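Local coordinates for protein condensin complex subunit 3 (Schizosaccharomyces pombe, PDB 5OQR) that serves as a regulatory subunit of condensin, the complex required to convert interphase chromatin into condensed mitotic-like chromosomes, at residues R160-Q168 with I183-I193; R198-Y209 with W233-V242. All blocks are in the same frame, centred on the assembly; numbering follows the deposited sequence.

Contact 1. Residues R160-Q168 with I183-I193; sequences RNILLFLLQ and IEVSNSTLPFI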
loop_
_atom_site.group_PDB
_atom_site.type_symbol
_atom_site.label_atom_id
_atom_site.label_comp_id
_atom_site.label_asym_id
_atom_site.label_seq_id
_atom_site.Cartn_x
_atom_site.Cartn_y
_atom_site.Cartn_z
ATOM N N ARG A 160 -25.473 1.134 -16.051
ATOM C CA ARG A 160 -24.487 1.464 -15.028
ATOM C C ARG A 160 -23.765 0.220 -14.529
ATOM O O ARG A 160 -22.530 0.170 -14.514
ATOM C CB ARG A 160 -25.190 2.189 -13.878
ATOM C CG ARG A 160 -24.361 2.407 -12.617
ATOM C CD ARG A 160 -25.258 2.448 -11.391
ATOM N NE ARG A 160 -26.071 3.659 -11.329
ATOM C CZ ARG A 160 -27.081 3.839 -10.481
ATOM N NH1 ARG A 160 -27.414 2.882 -9.626
ATOM N NH2 ARG A 160 -27.764 4.975 -10.493
ATOM N N ASN A 161 -24.524 -0.798 -14.111
ATOM C CA ASN A 161 -23.925 -1.971 -13.483
ATOM C C ASN A 161 -22.819 -2.574 -14.338
ATOM O O ASN A 161 -21.867 -3.155 -13.806
ATOM C CB ASN A 161 -25.005 -3.018 -13.202
ATOM C CG ASN A 161 -26.048 -2.527 -12.217
ATOM O OD1 ASN A 161 -25.784 -1.641 -11.406
ATOM N ND2 ASN A 161 -27.242 -3.106 -12.282
ATOM N N ILE A 162 -22.922 -2.446 -15.662
ATOM C CA ILE A 162 -21.898 -2.996 -16.541
ATOM C C ILE A 162 -20.607 -2.199 -16.426
ATOM O O ILE A 162 -19.510 -2.763 -16.524
ATOM C CB ILE A 162 -22.424 -3.026 -17.987
ATOM C CG1 ILE A 162 -23.561 -4.042 -18.097
ATOM C CG2 ILE A 162 -21.306 -3.368 -18.973
ATOM C CD1 ILE A 162 -24.420 -3.853 -19.306
ATOM N N LEU A 163 -20.708 -0.887 -16.220
ATOM C CA LEU A 163 -19.510 -0.062 -16.118
ATOM C C LEU A 163 -18.778 -0.319 -14.807
ATOM O O LEU A 163 -17.549 -0.453 -14.793
ATOM C CB LEU A 163 -19.892 1.409 -16.261
ATOM C CG LEU A 163 -20.545 1.739 -17.607
ATOM C CD1 LEU A 163 -21.156 3.129 -17.594
ATOM C CD2 LEU A 163 -19.540 1.609 -18.746
ATOM N N LEU A 164 -19.513 -0.393 -13.696
ATOM C CA LEU A 164 -18.913 -0.834 -12.441
ATOM C C LEU A 164 -18.154 -2.138 -12.635
ATOM O O LEU A 164 -17.090 -2.348 -12.043
ATOM C CB LEU A 164 -19.995 -1.024 -11.378
ATOM C CG LEU A 164 -20.948 0.136 -11.096
ATOM C CD1 LEU A 164 -22.072 -0.338 -10.188
ATOM C CD2 LEU A 164 -20.208 1.300 -10.469
ATOM N N PHE A 165 -18.693 -3.021 -13.474
ATOM C CA PHE A 165 -18.138 -4.359 -13.632
ATOM C C PHE A 165 -16.796 -4.325 -14.354
ATOM O O PHE A 165 -15.863 -5.042 -13.973
ATOM C CB PHE A 165 -19.156 -5.226 -14.375
ATOM C CG PHE A 165 -18.613 -6.531 -14.868
ATOM C CD1 PHE A 165 -18.136 -6.649 -16.161
ATOM C CD2 PHE A 165 -18.604 -7.647 -14.050
ATOM C CE1 PHE A 165 -17.647 -7.850 -16.625
ATOM C CE2 PHE A 165 -18.114 -8.853 -14.510
ATOM C CZ PHE A 165 -17.637 -8.954 -15.801
ATOM N N LEU A 166 -16.675 -3.497 -15.394
ATOM C CA LEU A 166 -15.407 -3.377 -16.108
ATOM C C LEU A 166 -14.407 -2.546 -15.314
ATOM O O LEU A 166 -13.246 -2.941 -15.157
ATOM C CB LEU A 166 -15.640 -2.756 -17.485
ATOM C CG LEU A 166 -16.436 -3.609 -18.470
ATOM C CD1 LEU A 166 -16.793 -2.797 -19.693
ATOM C CD2 LEU A 166 -15.647 -4.847 -18.865
ATOM N N LEU A 167 -14.844 -1.388 -14.821
ATOM C CA LEU A 167 -14.036 -0.552 -13.942
ATOM C C LEU A 167 -13.365 -1.394 -12.867
ATOM O O LEU A 167 -12.227 -1.125 -12.470
ATOM C CB LEU A 167 -14.915 0.522 -13.297
ATOM C CG LEU A 167 -14.279 1.382 -12.206
ATOM C CD1 LEU A 167 -13.220 2.281 -12.806
ATOM C CD2 LEU A 167 -15.337 2.195 -11.484
ATOM N N GLN A 168 -14.070 -2.418 -12.400
ATOM C CA GLN A 168 -13.642 -3.206 -11.254
ATOM C C GLN A 168 -12.808 -4.418 -11.639
ATOM O O GLN A 168 -11.934 -4.827 -10.864
ATOM C CB GLN A 168 -14.879 -3.647 -10.471
ATOM C CG GLN A 168 -14.610 -4.455 -9.218
ATOM C CD GLN A 168 -15.886 -4.830 -8.469
ATOM O OE1 GLN A 168 -15.857 -5.691 -7.593
ATOM N NE2 GLN A 168 -17.006 -4.193 -8.804
ATOM N N ILE A 183 -18.274 7.466 -15.877
ATOM C CA ILE A 183 -19.381 6.884 -15.129
ATOM C C ILE A 183 -20.034 7.946 -14.249
ATOM O O ILE A 183 -19.419 8.949 -13.867
ATOM C CB ILE A 183 -18.900 5.684 -14.296
ATOM C CG1 ILE A 183 -20.077 5.023 -13.582
ATOM C CG2 ILE A 183 -17.843 6.122 -13.285
ATOM C CD1 ILE A 183 -19.809 3.597 -13.166
ATOM N N GLU A 184 -21.306 7.722 -13.928
ATOM C CA GLU A 184 -22.032 8.652 -13.076
ATOM C C GLU A 184 -21.485 8.598 -11.655
ATOM O O GLU A 184 -21.014 7.559 -11.183
ATOM C CB GLU A 184 -23.532 8.340 -13.077
ATOM C CG GLU A 184 -23.998 7.341 -12.013
ATOM C CD GLU A 184 -25.501 7.156 -12.006
ATOM O OE1 GLU A 184 -25.986 6.156 -12.585
ATOM O OE2 GLU A 184 -26.199 8.019 -11.429
ATOM N N VAL A 185 -21.557 9.733 -10.971
ATOM C CA VAL A 185 -21.044 9.870 -9.614
ATOM C C VAL A 185 -22.235 9.885 -8.666
ATOM O O VAL A 185 -23.024 10.837 -8.656
ATOM C CB VAL A 185 -20.190 11.135 -9.462
ATOM C CG1 VAL A 185 -19.742 11.314 -8.023
ATOM C CG2 VAL A 185 -18.984 11.068 -10.386
ATOM N N SER A 186 -22.367 8.831 -7.865
ATOM C CA SER A 186 -23.435 8.747 -6.881
ATOM C C SER A 186 -23.056 7.706 -5.838
ATOM O O SER A 186 -22.155 6.891 -6.048
ATOM C CB SER A 186 -24.774 8.397 -7.534
ATOM O OG SER A 186 -25.799 8.296 -6.561
ATOM N N ASN A 187 -23.769 7.744 -4.709
ATOM C CA ASN A 187 -23.466 6.841 -3.602
ATOM C C ASN A 187 -23.442 5.388 -4.048
ATOM O O ASN A 187 -22.748 4.563 -3.444
ATOM C CB ASN A 187 -24.490 7.023 -2.481
ATOM C CG ASN A 187 -25.825 6.388 -2.807
ATOM O OD1 ASN A 187 -26.255 6.376 -3.961
ATOM N ND2 ASN A 187 -26.486 5.846 -1.792
ATOM N N SER A 188 -24.205 5.046 -5.087
ATOM C CA SER A 188 -24.168 3.686 -5.615
ATOM C C SER A 188 -22.852 3.419 -6.333
ATOM O O SER A 188 -22.231 2.367 -6.146
ATOM C CB SER A 188 -25.350 3.463 -6.557
ATOM O OG SER A 188 -25.349 4.419 -7.604
ATOM N N THR A 189 -22.414 4.365 -7.161
ATOM C CA THR A 189 -21.163 4.238 -7.895
ATOM C C THR A 189 -19.954 4.703 -7.096
ATOM O O THR A 189 -18.819 4.375 -7.464
ATOM C CB THR A 189 -21.236 5.045 -9.196
ATOM O OG1 THR A 189 -21.386 6.437 -8.893
ATOM C CG2 THR A 189 -22.415 4.591 -10.044
ATOM N N LEU A 190 -20.172 5.450 -6.014
ATOM C CA LEU A 190 -19.057 6.033 -5.269
ATOM C C LEU A 190 -18.111 4.978 -4.713
ATOM O O LEU A 190 -16.894 5.097 -4.931
ATOM C CB LEU A 190 -19.624 6.937 -4.167
ATOM C CG LEU A 190 -18.735 7.940 -3.422
ATOM C CD1 LEU A 190 -17.328 8.004 -3.961
ATOM C CD2 LEU A 190 -19.377 9.318 -3.473
ATOM N N PRO A 191 -18.572 3.938 -4.015
ATOM C CA PRO A 191 -17.620 2.991 -3.411
ATOM C C PRO A 191 -16.630 2.400 -4.399
ATOM O O PRO A 191 -15.515 2.036 -4.005
ATOM C CB PRO A 191 -18.535 1.909 -2.822
ATOM C CG PRO A 191 -19.840 2.580 -2.620
ATOM C CD PRO A 191 -19.968 3.565 -3.734
ATOM N N PHE A 192 -17.000 2.296 -5.675
ATOM C CA PHE A 192 -16.140 1.630 -6.644
ATOM C C PHE A 192 -15.083 2.566 -7.215
ATOM O O PHE A 192 -13.969 2.120 -7.509
ATOM C CB PHE A 192 -16.988 1.036 -7.768
ATOM C CG PHE A 192 -18.045 0.087 -7.282
ATOM C CD1 PHE A 192 -17.792 -1.271 -7.198
ATOM C CD2 PHE A 192 -19.290 0.558 -6.897
ATOM C CE1 PHE A 192 -18.762 -2.143 -6.746
ATOM C CE2 PHE A 192 -20.264 -0.309 -6.444
ATOM C CZ PHE A 192 -20.000 -1.661 -6.368
ATOM N N ILE A 193 -15.400 3.853 -7.376
ATOM C CA ILE A 193 -14.392 4.788 -7.864
ATOM C C ILE A 193 -13.332 5.017 -6.797
ATOM O O ILE A 193 -12.150 5.201 -7.114
ATOM C CB ILE A 193 -15.039 6.112 -8.320
ATOM C CG1 ILE A 193 -15.514 6.944 -7.122
ATOM C CG2 ILE A 193 -16.197 5.834 -9.278
ATOM C CD1 ILE A 193 -16.059 8.305 -7.493
#
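R160 turns its CG away from its own backbone N (chi1 170°) and then bends at chi3 (-71°), a path that carries the guanidinium over to E184. The chain of E184 leaves between its backbone N and carbonyl carbon and runs out extended to meet it. The grip is side-on, with both donors on one oxygen: NE of R160 lies 2.8 Å and NH2 3.0 Å from OE1 of E184. OE1 lies in the guanidinium plane, and both nitrogens reach it from the same face of the carboxylate, well above its plane. S188 OG rests over a guanidinium face. Helix 158-169 and the loop leading into helix 190-195 belong to HEAT repeat 4, and this salt bridge ties the two together. T189 braces the loop, its OG1 donating to E184 O (2.6 Å) and accepting from S186 N (2.8 Å), while its CG2 packs on R160 CD. Alongside, L164 CD2 touches both the buried I183, at CD1 (3.6 Å), and F192 CD2 (3.8 Å), and L164 CD1 lies over a face of the phenyl ring. Q168 NE2 reaches the same ring obliquely, 3.4 Å from F192 CE1, with amide and ring planes 38° apart.

Contact 2. Residues R198-Y209 with W233-V242; sequences RDVDAANRKCVY and WGLNDRDESV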
loop_
_atom_site.group_PDB
_atom_site.type_symbol
_atom_site.label_atom_id
_atom_site.label_comp_id
_atom_site.label_asym_id
_atom_site.label_seq_id
_atom_site.Cartn_x
_atom_site.Cartn_y
_atom_site.Cartn_z
ATOM N N ARG A 198 -6.661 2.826 -5.152
ATOM C CA ARG A 198 -5.606 1.835 -4.979
ATOM C C ARG A 198 -5.392 1.013 -6.245
ATOM O O ARG A 198 -4.873 -0.105 -6.175
ATOM C CB ARG A 198 -5.921 0.918 -3.796
ATOM C CG ARG A 198 -5.930 1.620 -2.447
ATOM C CD ARG A 198 -4.555 2.162 -2.080
ATOM N NE ARG A 198 -3.583 1.098 -1.850
ATOM C CZ ARG A 198 -2.284 1.303 -1.653
ATOM N NH1 ARG A 198 -1.476 0.273 -1.445
ATOM N NH2 ARG A 198 -1.790 2.533 -1.667
ATOM N N ASP A 199 -5.785 1.545 -7.399
ATOM C CA ASP A 199 -5.531 0.869 -8.661
ATOM C C ASP A 199 -4.037 0.624 -8.833
ATOM O O ASP A 199 -3.199 1.345 -8.286
ATOM C CB ASP A 199 -6.065 1.702 -9.825
ATOM C CG ASP A 199 -6.107 0.929 -11.127
ATOM O OD1 ASP A 199 -7.188 0.413 -11.476
ATOM O OD2 ASP A 199 -5.060 0.838 -11.801
ATOM N N VAL A 200 -3.702 -0.412 -9.607
ATOM C CA VAL A 200 -2.297 -0.760 -9.791
ATOM C C VAL A 200 -1.599 0.297 -10.632
ATOM O O VAL A 200 -0.387 0.505 -10.502
ATOM C CB VAL A 200 -2.139 -2.151 -10.433
ATOM C CG1 VAL A 200 -0.710 -2.640 -10.282
ATOM C CG2 VAL A 200 -3.104 -3.146 -9.834
ATOM N N ASP A 201 -2.340 0.972 -11.505
ATOM C CA ASP A 201 -1.773 1.977 -12.391
ATOM C C ASP A 201 -1.828 3.343 -11.720
ATOM O O ASP A 201 -2.879 3.758 -11.221
ATOM C CB ASP A 201 -2.528 2.005 -13.720
ATOM C CG ASP A 201 -1.989 3.050 -14.672
ATOM O OD1 ASP A 201 -2.489 4.191 -14.636
ATOM O OD2 ASP A 201 -1.066 2.735 -15.452
ATOM N N ALA A 202 -0.689 4.038 -11.710
ATOM C CA ALA A 202 -0.618 5.335 -11.046
ATOM C C ALA A 202 -1.569 6.339 -11.685
ATOM O O ALA A 202 -2.221 7.118 -10.981
ATOM C CB ALA A 202 0.816 5.862 -11.083
ATOM N N ALA A 203 -1.661 6.339 -13.017
ATOM C CA ALA A 203 -2.522 7.305 -13.691
ATOM C C ALA A 203 -3.975 7.129 -13.275
ATOM O O ALA A 203 -4.703 8.113 -13.108
ATOM C CB ALA A 203 -2.376 7.178 -15.208
ATOM N N ASN A 204 -4.417 5.883 -13.099
ATOM C CA ASN A 204 -5.786 5.649 -12.653
ATOM C C ASN A 204 -5.999 6.176 -11.241
ATOM O O ASN A 204 -7.029 6.796 -10.952
ATOM C CB ASN A 204 -6.117 4.160 -12.722
ATOM C CG ASN A 204 -6.015 3.608 -14.127
ATOM O OD1 ASN A 204 -5.113 3.968 -14.883
ATOM N ND2 ASN A 204 -6.948 2.737 -14.489
ATOM N N ARG A 205 -5.040 5.935 -10.347
ATOM C CA ARG A 205 -5.121 6.492 -9.001
ATOM C C ARG A 205 -5.200 8.012 -9.050
ATOM O O ARG A 205 -6.071 8.622 -8.423
ATOM C CB ARG A 205 -3.914 6.048 -8.178
ATOM C CG ARG A 205 -3.994 4.622 -7.680
ATOM C CD ARG A 205 -2.809 4.274 -6.799
ATOM N NE ARG A 205 -1.841 3.429 -7.501
ATOM C CZ ARG A 205 -0.542 3.686 -7.638
ATOM N NH1 ARG A 205 0.228 2.830 -8.297
ATOM N NH2 ARG A 205 0.003 4.774 -7.113
ATOM N N LYS A 206 -4.294 8.636 -9.800
ATOM C CA LYS A 206 -4.281 10.089 -9.897
ATOM C C LYS A 206 -5.589 10.630 -10.458
ATOM O O LYS A 206 -6.016 11.727 -10.083
ATOM C CB LYS A 206 -3.108 10.531 -10.768
ATOM C CG LYS A 206 -3.113 11.994 -11.115
ATOM C CD LYS A 206 -1.785 12.397 -11.696
ATOM C CE LYS A 206 -1.930 13.557 -12.646
ATOM N NZ LYS A 206 -2.462 14.781 -11.994
ATOM N N CYS A 207 -6.235 9.885 -11.355
ATOM C CA CYS A 207 -7.485 10.358 -11.939
ATOM C C CYS A 207 -8.572 10.515 -10.886
ATOM O O CYS A 207 -9.423 11.403 -11.004
ATOM C CB CYS A 207 -7.951 9.402 -13.037
ATOM S SG CYS A 207 -7.496 9.933 -14.697
ATOM N N VAL A 208 -8.561 9.672 -9.852
ATOM C CA VAL A 208 -9.606 9.739 -8.836
ATOM C C VAL A 208 -9.544 11.072 -8.103
ATOM O O VAL A 208 -10.572 11.708 -7.847
ATOM C CB VAL A 208 -9.489 8.553 -7.859
ATOM C CG1 VAL A 208 -10.697 8.510 -6.938
ATOM C CG2 VAL A 208 -9.356 7.235 -8.609
ATOM N N TYR A 209 -8.335 11.518 -7.756
ATOM C CA TYR A 209 -8.177 12.786 -7.057
ATOM C C TYR A 209 -8.222 13.975 -8.005
ATOM O O TYR A 209 -8.703 15.048 -7.625
ATOM C CB TYR A 209 -6.855 12.805 -6.288
ATOM C CG TYR A 209 -6.617 11.591 -5.422
ATOM C CD1 TYR A 209 -7.338 11.395 -4.252
ATOM C CD2 TYR A 209 -5.660 10.647 -5.767
ATOM C CE1 TYR A 209 -7.120 10.289 -3.457
ATOM C CE2 TYR A 209 -5.433 9.539 -4.978
ATOM C CZ TYR A 209 -6.165 9.364 -3.824
ATOM O OH TYR A 209 -5.942 8.258 -3.033
ATOM N N TRP A 233 -4.974 7.214 1.836
ATOM C CA TRP A 233 -4.405 6.609 0.637
ATOM C C TRP A 233 -3.671 7.644 -0.206
ATOM O O TRP A 233 -2.530 7.423 -0.626
ATOM C CB TRP A 233 -5.509 5.939 -0.180
ATOM C CG TRP A 233 -5.977 4.628 0.372
ATOM C CD1 TRP A 233 -5.258 3.756 1.134
ATOM C CD2 TRP A 233 -7.271 4.042 0.203
ATOM N NE1 TRP A 233 -6.023 2.661 1.447
ATOM C CE2 TRP A 233 -7.264 2.812 0.888
ATOM C CE3 TRP A 233 -8.435 4.436 -0.463
ATOM C CZ2 TRP A 233 -8.376 1.974 0.928
ATOM C CZ3 TRP A 233 -9.537 3.603 -0.422
ATOM C CH2 TRP A 233 -9.500 2.386 0.268
ATOM N N GLY A 234 -4.311 8.786 -0.459
ATOM C CA GLY A 234 -3.727 9.764 -1.361
ATOM C C GLY A 234 -2.420 10.336 -0.846
ATOM O O GLY A 234 -1.415 10.361 -1.559
ATOM N N LEU A 235 -2.417 10.807 0.401
ATOM C CA LEU A 235 -1.254 11.503 0.936
ATOM C C LEU A 235 -0.097 10.570 1.263
ATOM O O LEU A 235 1.021 11.054 1.472
ATOM C CB LEU A 235 -1.654 12.288 2.182
ATOM C CG LEU A 235 -2.861 13.213 2.013
ATOM C CD1 LEU A 235 -3.111 13.968 3.302
ATOM C CD2 LEU A 235 -2.662 14.178 0.854
ATOM N N ASN A 236 -0.331 9.261 1.315
ATOM C CA ASN A 236 0.722 8.282 1.549
ATOM C C ASN A 236 1.088 7.515 0.286
ATOM O O ASN A 236 1.863 6.558 0.358
ATOM C CB ASN A 236 0.296 7.302 2.644
ATOM C CG ASN A 236 0.391 7.901 4.031
ATOM O OD1 ASN A 236 1.420 8.459 4.407
ATOM N ND2 ASN A 236 -0.687 7.796 4.796
ATOM N N ASP A 237 0.562 7.917 -0.866
ATOM C CA ASP A 237 0.743 7.136 -2.079
ATOM C C ASP A 237 2.215 7.072 -2.473
ATOM O O ASP A 237 2.992 7.998 -2.231
ATOM C CB ASP A 237 -0.075 7.728 -3.222
ATOM C CG ASP A 237 -0.180 6.790 -4.406
ATOM O OD1 ASP A 237 0.697 6.847 -5.292
ATOM O OD2 ASP A 237 -1.136 5.986 -4.444
ATOM N N ARG A 238 2.589 5.957 -3.100
ATOM C CA ARG A 238 3.984 5.725 -3.455
ATOM C C ARG A 238 4.416 6.573 -4.644
ATOM O O ARG A 238 5.602 6.898 -4.772
ATOM C CB ARG A 238 4.201 4.245 -3.765
ATOM C CG ARG A 238 3.739 3.301 -2.667
ATOM C CD ARG A 238 4.761 3.198 -1.553
ATOM N NE ARG A 238 4.276 2.376 -0.448
ATOM C CZ ARG A 238 5.050 1.841 0.491
ATOM N NH1 ARG A 238 6.364 2.028 0.464
ATOM N NH2 ARG A 238 4.512 1.110 1.456
ATOM N N ASP A 239 3.483 6.934 -5.521
ATOM C CA ASP A 239 3.809 7.686 -6.724
ATOM C C ASP A 239 3.795 9.179 -6.426
ATOM O O ASP A 239 2.849 9.690 -5.819
ATOM C CB ASP A 239 2.825 7.369 -7.850
ATOM C CG ASP A 239 3.259 7.951 -9.182
ATOM O OD1 ASP A 239 3.169 9.184 -9.353
ATOM O OD2 ASP A 239 3.691 7.176 -10.061
ATOM N N GLU A 240 4.844 9.872 -6.867
ATOM C CA GLU A 240 4.971 11.300 -6.595
ATOM C C GLU A 240 3.815 12.097 -7.186
ATOM O O GLU A 240 3.410 13.115 -6.614
ATOM C CB GLU A 240 6.303 11.808 -7.148
ATOM C CG GLU A 240 6.723 13.172 -6.635
ATOM C CD GLU A 240 8.083 13.596 -7.165
ATOM O OE1 GLU A 240 8.795 12.739 -7.729
ATOM O OE2 GLU A 240 8.441 14.785 -7.020
ATOM N N SER A 241 3.270 11.658 -8.321
ATOM C CA SER A 241 2.211 12.418 -8.982
ATOM C C SER A 241 0.856 12.200 -8.322
ATOM O O SER A 241 0.102 13.159 -8.124
ATOM C CB SER A 241 2.138 12.042 -10.461
ATOM O OG SER A 241 3.181 12.656 -11.190
ATOM N N VAL A 242 0.517 10.953 -7.995
ATOM C CA VAL A 242 -0.743 10.685 -7.308
ATOM C C VAL A 242 -0.768 11.418 -5.974
ATOM O O VAL A 242 -1.767 12.047 -5.603
ATOM C CB VAL A 242 -0.946 9.170 -7.113
ATOM C CG1 VAL A 242 -2.316 8.895 -6.520
ATOM C CG2 VAL A 242 -0.769 8.416 -8.428
HETATM O O HOH W 1 -3.491 6.628 -3.920
#
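D237 OD1 is gripped twice, by a salt bridge to R205 NH2 across the contact and by a hydrogen bond from the backbone N of D239, each 2.8 Å long. The second bond closes an Asx turn, and D239 in turn caps the N-terminus of helix 240-257, its OD1 accepting from S241 N at 2.7 Å. Helix 202-212 is thus fastened to the inter-helix turn of HEAT repeat 5 in the helical solenoid. The salt bridge lies at the edge of the R205 guanidinium, near its plane, and the same NH2 gives a weak hydrogen bond to D237 OD2. Behind it, R205 NE donates to D199 O (2.6 Å) almost straight down that carbonyl, and NH1 binds V200 O, while A202 CA sits over a guanidinium face. With all three nitrogens engaged, the group has little freedom to rotate. A water joins D237 OD2 to Y209 OH.

Next to these polar groups, V242 enters helix 202-212 as a knob in the hole formed by A202, R205, K206 and Y209. Its CG1 meets the edge of the Y209 ring, 3.5 Å from CE2, and also packs on R205 CB; CG2 faces A202 CB and K206 CB. G234, without a side chain, lets the phenol end of Y209 come down on its backbone, CZ lying 3.5 Å from G234 CA.

At the other end, W233 NE1 is hydrogen-bonded to an aromatic side chain of another protein chain, and R198 also packs on an aromatic side chain of that chain. The bends of R198 at chi2 (-64°) and chi3 (-67°) fold its aliphatic part across the indole: CG lies over the centre of the ring system, and CD makes a CH-pi contact 3.7 Å from the centroid of the W233 five-membered ring, 11° off the normal.

Overall arrangement
Contacts 1 and 2 follow one another along the solenoid, their centres about 18 Å apart. Helices 190-195 and 202-212, consecutive in the chain, carry one from each pair of segments, and I193 O of contact 1 packs against V208 CG1 of contact 2 at 3.6 Å. Both are partly buried, but contact 2 lies closer to the centre of the chain, and its charged pair, R205 with D237, joins buried residues amid Asx-turn and capping bonds. Contact 1 links parts of HEAT repeat 4 through leucine, isoleucine and phenylalanine, together with one arginine-glutamate pair between partly exposed side chains. Another protein chain borders both, through F165 and L166 in contact 1 and through R198 and W233 in contact 2.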